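Local coordinates for protein sugar isomerase (Sinorhizobium meliloti, PDB 3QC0) that binds a zinc ion in a xylose isomerase-like TIM barrel and probably interconverts sugars as an isomerase, at residues A[103-107]-A[149-155]; A[125-129]-A[168-172]; A[176-180]-A[217-221]. All coordinates share one frame; numbering follows the deposited sequence.

Contact 1: residues A[103-107]-A[149-155]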
loop_
_atom_site.group_PDB
_atom_site.type_symbol
_atom_site.label_atom_id
_atom_site.label_comp_id
_atom_site.label_asym_id
_atom_site.label_seq_id
_atom_site.Cartn_x
_atom_site.Cartn_y
_atom_site.Cartn_z
ATOM N N VAL A 103 13.078 9.996 2.995
ATOM C CA VAL A 103 12.234 8.867 3.395
ATOM C C VAL A 103 11.727 9.201 4.783
ATOM O O VAL A 103 12.507 9.299 5.718
ATOM C CB VAL A 103 13.041 7.568 3.368
ATOM C CG1 VAL A 103 12.206 6.406 3.922
ATOM C CG2 VAL A 103 13.481 7.217 1.951
ATOM N N ALA A 104 10.416 9.469 4.911
ATOM C CA ALA A 104 9.872 10.304 5.997
ATOM C C ALA A 104 10.101 9.799 7.414
ATOM O O ALA A 104 10.127 10.592 8.351
ATOM C CB ALA A 104 8.342 10.544 5.804
ATOM N N GLY A 105 10.165 8.480 7.579
ATOM C CA GLY A 105 10.118 7.849 8.887
ATOM C C GLY A 105 8.722 7.380 9.194
ATOM O O GLY A 105 7.747 7.986 8.767
ATOM N N GLY A 106 8.641 6.294 9.944
ATOM C CA GLY A 106 7.369 5.747 10.417
ATOM C C GLY A 106 6.919 6.349 11.748
ATOM O O GLY A 106 7.380 7.418 12.188
ATOM N N LEU A 107 6.009 5.653 12.400
ATOM C CA LEU A 107 5.518 6.055 13.701
ATOM C C LEU A 107 6.666 6.084 14.713
ATOM O O LEU A 107 7.526 5.191 14.691
ATOM C CB LEU A 107 4.439 5.063 14.177
ATOM C CG LEU A 107 3.119 5.189 13.434
ATOM C CD1 LEU A 107 2.367 3.829 13.555
ATOM C CD2 LEU A 107 2.259 6.320 13.988
ATOM N N ALA A 149 4.167 2.382 5.713
ATOM C CA ALA A 149 3.649 3.484 6.516
ATOM C C ALA A 149 4.032 3.440 7.976
ATOM O O ALA A 149 4.246 4.475 8.589
ATOM C CB ALA A 149 2.101 3.618 6.360
ATOM N N ALA A 150 3.987 2.247 8.582
ATOM C CA ALA A 150 4.136 2.161 10.035
ATOM C C ALA A 150 5.555 2.339 10.513
ATOM O O ALA A 150 5.763 2.836 11.602
ATOM C CB ALA A 150 3.590 0.819 10.580
ATOM N N ASP A 151 6.495 1.837 9.727
ATOM C CA ASP A 151 7.852 1.660 10.223
ATOM C C ASP A 151 8.964 2.202 9.358
ATOM O O ASP A 151 10.121 2.095 9.783
ATOM C CB ASP A 151 8.074 0.201 10.600
ATOM C CG ASP A 151 7.887 -0.752 9.472
ATOM O OD1 ASP A 151 7.458 -0.376 8.362
ATOM O OD2 ASP A 151 8.222 -1.957 9.724
ATOM N N ARG A 152 8.640 2.801 8.213
ATOM C CA ARG A 152 9.677 3.400 7.352
ATOM C C ARG A 152 9.331 4.799 6.859
ATOM O O ARG A 152 10.199 5.659 6.863
ATOM C CB ARG A 152 10.035 2.516 6.155
ATOM C CG ARG A 152 10.435 1.058 6.495
ATOM C CD ARG A 152 10.557 0.190 5.281
ATOM N NE ARG A 152 10.594 -1.255 5.620
ATOM C CZ ARG A 152 11.708 -1.902 5.924
ATOM N NH1 ARG A 152 12.888 -1.266 5.868
ATOM N NH2 ARG A 152 11.666 -3.201 6.228
ATOM N N ALA A 153 8.104 5.044 6.424
ATOM C CA ALA A 153 7.719 6.364 5.892
ATOM C C ALA A 153 6.249 6.522 5.914
ATOM O O ALA A 153 5.568 5.764 5.231
ATOM C CB ALA A 153 8.232 6.593 4.433
ATOM N N CYS A 154 5.790 7.531 6.648
ATOM C CA CYS A 154 4.367 7.822 6.736
ATOM C C CYS A 154 3.916 8.931 5.768
ATOM O O CYS A 154 2.821 9.429 5.901
ATOM C CB CYS A 154 4.005 8.153 8.179
ATOM S SG CYS A 154 4.779 9.701 8.803
ATOM N N VAL A 155 4.704 9.192 4.738
ATOM C CA VAL A 155 4.248 9.977 3.564
ATOM C C VAL A 155 4.065 8.907 2.491
ATOM O O VAL A 155 5.025 8.269 2.068
ATOM C CB VAL A 155 5.214 11.049 3.101
ATOM C CG1 VAL A 155 4.678 11.722 1.787
ATOM C CG2 VAL A 155 5.439 12.088 4.228
HETATM O O HOH W 1 10.973 5.148 10.994
HETATM O O HOH W 2 7.513 2.451 13.810
#
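The carbonyl oxygen of Ala150 is gripped twice by hydrogen bonds: Leu107 N donates to Ala150 O over 2.9 Å, and a water donates to the same oxygen while also donating to Leu107 O. One residue's amide and carbonyl are thus both tied to a single acceptor, the second through solvent. The alpha carbon of Gly106 adds a CA-H...O contact to that oxygen. A side chain on Gly106 would run straight into Ala150 O and Asp151 CA, so the close approach of the two backbones depends on a bare glycine.

Next to it, Gly105 and Ala153 form a single beta bridge. Cys154 N donates to Gly105 O at 2.9 Å, whereas the return bond from Gly105 N to Arg152 O is bent to 123° and weak. A second water accepts from Gly106 N.

Small apolar groups close the other end. Ala104 CB meets Val155 CG2 at 3.6 Å, the branch lying anti to the carbonyl carbon of Val155, while Val103 CG1, anti to the backbone N (chi1 174°), rests against Ala153 CB at 4.0 Å and close to Arg152 O. Val103 also touches Glu142, a zinc ligand. Beyond Leu107 and Ala150, Val226 and Val210 of the second subunit pack on the pair.

Backbone amides and carbonyls, with two waters, therefore carry the polar part of this union of two barrel loops, and the bare Gly106 and the small Ala104 and Ala153 let the chains come so near.

Contact 2: residues A[125-129]-A[168-172]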
loop_
_atom_site.group_PDB
_atom_site.type_symbol
_atom_site.label_atom_id
_atom_site.label_comp_id
_atom_site.label_asym_id
_atom_site.label_seq_id
_atom_site.Cartn_x
_atom_site.Cartn_y
_atom_site.Cartn_z
ATOM N N ILE A 125 10.885 18.629 8.050
ATOM C CA ILE A 125 11.265 19.200 6.735
ATOM C C ILE A 125 11.408 20.702 6.831
ATOM O O ILE A 125 12.403 21.261 6.357
ATOM C CB ILE A 125 10.351 18.775 5.596
ATOM C CG1 ILE A 125 10.330 17.229 5.505
ATOM C CG2 ILE A 125 10.803 19.381 4.282
ATOM C CD1 ILE A 125 9.226 16.691 4.528
ATOM N N ALA A 126 10.468 21.344 7.505
ATOM C CA ALA A 126 10.539 22.788 7.683
ATOM C C ALA A 126 11.808 23.221 8.420
ATOM O O ALA A 126 12.398 24.255 8.083
ATOM C CB ALA A 126 9.346 23.285 8.429
ATOM N N ALA A 127 12.244 22.403 9.377
ATOM C CA ALA A 127 13.432 22.693 10.174
ATOM C C ALA A 127 14.712 22.563 9.346
ATOM O O ALA A 127 15.689 23.303 9.572
ATOM C CB ALA A 127 13.512 21.789 11.437
ATOM N N VAL A 128 14.711 21.618 8.406
ATOM C CA VAL A 128 15.854 21.344 7.540
ATOM C C VAL A 128 15.934 22.334 6.362
ATOM O O VAL A 128 17.024 22.642 5.882
ATOM C CB VAL A 128 15.805 19.885 7.010
ATOM C CG1 VAL A 128 16.948 19.599 5.986
ATOM C CG2 VAL A 128 15.851 18.883 8.191
ATOM N N LEU A 129 14.782 22.808 5.895
ATOM C CA LEU A 129 14.740 23.572 4.659
ATOM C C LEU A 129 15.732 24.727 4.607
ATOM O O LEU A 129 16.437 24.858 3.605
ATOM C CB LEU A 129 13.321 24.065 4.371
ATOM C CG LEU A 129 12.526 23.139 3.435
ATOM C CD1 LEU A 129 11.010 23.441 3.405
ATOM C CD2 LEU A 129 13.142 23.187 2.028
ATOM N N LEU A 168 4.999 23.995 2.701
ATOM C CA LEU A 168 6.342 24.386 3.116
ATOM C C LEU A 168 6.982 25.370 2.208
ATOM O O LEU A 168 7.920 26.071 2.626
ATOM C CB LEU A 168 7.220 23.150 3.181
ATOM C CG LEU A 168 6.842 22.230 4.320
ATOM C CD1 LEU A 168 7.852 21.116 4.289
ATOM C CD2 LEU A 168 6.782 22.951 5.703
ATOM N N GLY A 169 6.600 25.352 0.940
ATOM C CA GLY A 169 7.058 26.333 -0.002
ATOM C C GLY A 169 8.322 25.979 -0.752
ATOM O O GLY A 169 8.621 24.833 -1.005
ATOM N N PRO A 170 9.107 26.991 -1.127
ATOM C CA PRO A 170 10.162 26.726 -2.116
ATOM C C PRO A 170 11.305 25.897 -1.557
ATOM O O PRO A 170 11.534 25.932 -0.331
ATOM C CB PRO A 170 10.711 28.145 -2.449
ATOM C CG PRO A 170 10.171 29.056 -1.343
ATOM C CD PRO A 170 8.851 28.435 -0.953
ATOM N N GLY A 171 11.927 25.096 -2.422
ATOM C CA GLY A 171 13.069 24.248 -2.002
ATOM C C GLY A 171 12.764 22.798 -1.708
ATOM O O GLY A 171 13.684 22.007 -1.446
ATOM N N VAL A 172 11.467 22.485 -1.791
ATOM C CA VAL A 172 11.029 21.123 -1.540
ATOM C C VAL A 172 10.127 20.672 -2.691
ATOM O O VAL A 172 9.213 21.379 -3.140
ATOM C CB VAL A 172 10.441 20.929 -0.108
ATOM C CG1 VAL A 172 9.172 21.757 0.131
ATOM C CG2 VAL A 172 10.186 19.415 0.184
#
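This is an apolar helix-to-loop contact on the outer layer of the barrel, where one face of helix 114-135 meets the end of helix 158-168 and the turn leading into strand 172-177. Leu168 and Leu129 bury the most area. The two methyls of Leu168 part company: CD1 presses on Ile125 and CD2 on Ala126. The tightest approach is Leu168 CD1 to Ile125 CG2 at 3.4 Å, closer than ordinary van der Waals contact, with the two side chains crossing at about a right angle. Leu168 CD2 lies 3.8 Å from Ala126 CB.

One helical turn on from Ile125, Leu129 reaches across with both of its branches in the conformer described here, one of two. Its CD1 sits 3.8 Å from Leu168 CB and also approaches Val172 CG1, while CD2 is set against the backbone, 3.7 Å from Gly171 O.

The surroundings are those of a TIM barrel, in which helices wrap a closed parallel sheet and each helix is followed by a turn into the next strand. Here that link is a type II beta turn from Gly169 to Val172. Gly169 leaves the helix with positive phi (91°), a conformation in which a side chain would jam against the preceding carbonyl and against Pro170 CD. At Gly171, phi is again positive (99°), and a side chain would be pressed against the carbonyl before it.

Val172, the first residue of the strand, completes the apolar patch. In one of its two conformers CG2 meets Ile125 CG2 at 4.1 Å and CG1 faces Leu129. Strand 139-141 continues the layer inward, with Ile141 touching Ile125 and Val172, and Leu139 touching Leu129.

Contact 3: residues A[176-180]-A[217-221]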
loop_
_atom_site.group_PDB
_atom_site.type_symbol
_atom_site.label_atom_id
_atom_site.label_comp_id
_atom_site.label_asym_id
_atom_site.label_seq_id
_atom_site.Cartn_x
_atom_site.Cartn_y
_atom_site.Cartn_z
ATOM N N ILE A 176 9.429 10.753 -7.548
ATOM C CA ILE A 176 8.364 9.850 -7.986
ATOM C C ILE A 176 8.971 8.507 -8.339
ATOM O O ILE A 176 9.643 8.365 -9.364
ATOM C CB ILE A 176 7.533 10.448 -9.167
ATOM C CG1 ILE A 176 6.963 11.848 -8.835
ATOM C CG2 ILE A 176 6.396 9.452 -9.562
ATOM C CD1 ILE A 176 6.279 12.534 -10.018
ATOM N N ASP A 177 8.773 7.528 -7.454
ATOM C CA ASP A 177 9.325 6.174 -7.616
ATOM C C ASP A 177 8.160 5.279 -7.957
ATOM O O ASP A 177 7.196 5.207 -7.206
ATOM C CB ASP A 177 10.006 5.768 -6.312
ATOM C CG ASP A 177 10.648 4.395 -6.347
ATOM O OD1 ASP A 177 10.155 3.522 -7.077
ATOM O OD2 ASP A 177 11.654 4.215 -5.613
ATOM N N VAL A 178 8.210 4.684 -9.138
ATOM C CA VAL A 178 7.076 3.901 -9.645
ATOM C C VAL A 178 6.694 2.800 -8.671
ATOM O O VAL A 178 5.511 2.447 -8.585
ATOM C CB VAL A 178 7.359 3.319 -11.041
ATOM C CG1 VAL A 178 7.594 4.500 -12.043
ATOM C CG2 VAL A 178 8.547 2.334 -11.053
ATOM N N TYR A 179 7.658 2.269 -7.928
ATOM C CA TYR A 179 7.342 1.187 -6.992
ATOM C C TYR A 179 6.339 1.645 -5.952
ATOM O O TYR A 179 5.464 0.933 -5.530
ATOM C CB TYR A 179 8.595 0.667 -6.269
ATOM C CG TYR A 179 8.463 -0.751 -5.780
ATOM C CD1 TYR A 179 8.423 -1.810 -6.684
ATOM C CD2 TYR A 179 8.379 -1.054 -4.420
ATOM C CE1 TYR A 179 8.281 -3.121 -6.252
ATOM C CE2 TYR A 179 8.268 -2.372 -3.973
ATOM C CZ TYR A 179 8.218 -3.407 -4.903
ATOM O OH TYR A 179 8.129 -4.721 -4.483
ATOM N N HIS A 180 6.501 2.890 -5.520
ATOM C CA HIS A 180 5.738 3.415 -4.408
ATOM C C HIS A 180 4.385 3.974 -4.825
ATOM O O HIS A 180 3.485 4.099 -3.967
ATOM C CB HIS A 180 6.536 4.528 -3.720
ATOM C CG HIS A 180 7.829 4.054 -3.153
ATOM N ND1 HIS A 180 7.928 2.874 -2.444
ATOM C CD2 HIS A 180 9.076 4.599 -3.172
ATOM C CE1 HIS A 180 9.193 2.698 -2.084
ATOM N NE2 HIS A 180 9.902 3.731 -2.507
ATOM N N THR A 217 12.715 -6.481 -0.506
ATOM C CA THR A 217 13.816 -6.829 -1.399
ATOM C C THR A 217 13.421 -7.703 -2.589
ATOM O O THR A 217 14.196 -8.589 -3.023
ATOM C CB THR A 217 14.931 -7.500 -0.589
ATOM O OG1 THR A 217 14.407 -8.697 0.002
ATOM C CG2 THR A 217 15.484 -6.535 0.493
ATOM N N ASP A 218 12.219 -7.485 -3.123
ATOM C CA ASP A 218 11.804 -8.144 -4.360
ATOM C C ASP A 218 11.211 -7.179 -5.390
ATOM O O ASP A 218 10.222 -7.492 -6.084
ATOM C CB ASP A 218 10.851 -9.302 -4.034
ATOM C CG ASP A 218 10.679 -10.268 -5.196
ATOM O OD1 ASP A 218 11.700 -10.577 -5.875
ATOM O OD2 ASP A 218 9.528 -10.723 -5.435
ATOM N N ARG A 219 11.825 -6.012 -5.522
ATOM C CA ARG A 219 11.547 -5.158 -6.669
ATOM C C ARG A 219 11.963 -5.858 -7.956
ATOM O O ARG A 219 12.950 -6.627 -7.967
ATOM C CB ARG A 219 12.267 -3.822 -6.609
ATOM C CG ARG A 219 11.965 -2.967 -5.410
ATOM C CD ARG A 219 12.457 -1.558 -5.647
ATOM N NE ARG A 219 12.142 -0.650 -4.563
ATOM C CZ ARG A 219 12.172 0.675 -4.661
ATOM N NH1 ARG A 219 12.607 1.274 -5.765
ATOM N NH2 ARG A 219 11.806 1.415 -3.622
ATOM N N GLY A 220 11.247 -5.572 -9.035
ATOM C CA GLY A 220 11.515 -6.163 -10.342
ATOM C C GLY A 220 12.384 -5.304 -11.222
ATOM O O GLY A 220 12.411 -4.066 -11.096
HETATM N N MSE A 221 13.139 -5.971 -12.101
HETATM C CA MSE A 221 13.723 -5.317 -13.232
HETATM C C MSE A 221 12.589 -4.814 -14.129
HETATM O O MSE A 221 11.578 -5.503 -14.337
HETATM C CB MSE A 221 14.586 -6.334 -13.987
HETATM C CG MSE A 221 15.251 -5.841 -15.246
HETATM SE SE MSE A 221 16.493 -4.385 -15.062
HETATM C CE MSE A 221 17.837 -5.487 -14.104
HETATM O O HOH W 3 7.776 -6.402 -6.622
HETATM O O HOH W 4 9.891 -5.823 -2.515
#
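Arg219 passes over the face of the Tyr179 ring and sends its guanidinium on to Asp177, a ligand of the zinc ion. The arginine chain is extended from CG to NE and crosses the tyrosine obliquely. Its CG sits over the centre of the ring, 3.7 Å from the centroid, in a CH-pi contact. Farther out, the guanidinium lies over Tyr179 CB and CG, its plane only 19° from that of the ring. With CG anti to the backbone N (chi1 -155°), Tyr179 extends its ring under the arginine, and its hydroxyl is held by two waters that reach the backbone of Asp218.

Asp177 and Arg219 form a salt bridge: Arg219 NH1 donates to Asp177 OD2 at 3.1 Å on the syn lone pair, and NH2 adds a weaker bond to the same oxygen. The carboxylate meets the guanidinium at its edge, the planes 73° apart. Asp177 OD2 also binds zinc, while OD1 accepts from Tyr179 N at 2.9 Å, capping the helix that starts there. NH1 also donates to Glu248 O. His180 NE2 and Arg219 NH2, 3.2 Å apart, each hydrogen-bond an unidentified molecule, probably from the crystallisation liquor. A leucine in place of Arg219 would probably leave the Asp177 carboxylate without its second-shell cation and Glu248 O without this donor.

Glu142, His204 and Glu248 complete the zinc site. The contact itself joins the end of strand 172-177 and the start of helix 178-181 to the loop between strand 200-205 and helix 229-238.

Overall arrangement
From the N terminus, after three earlier strands, the chain leaves strand 100-103 into segment 103-107, runs through helix 114-135 and strand 139-141, and returns at 149-155, closing contact 1 between two loops that follow neighbouring strands. Contact 2 crosses it: segment 125-129 lies inside the span of contact 1, and its partner 168-172 comes after that span, at the end of helix 158-168. Contact 3 follows in series, opening at 176-180 and closing at 217-221. Strand 172-177, which begins in contact 2 and ends in contact 3, runs from the helical layer to the zinc site; the centres of the two contacts are about 26 Å apart, on opposite sides of the chain's centre.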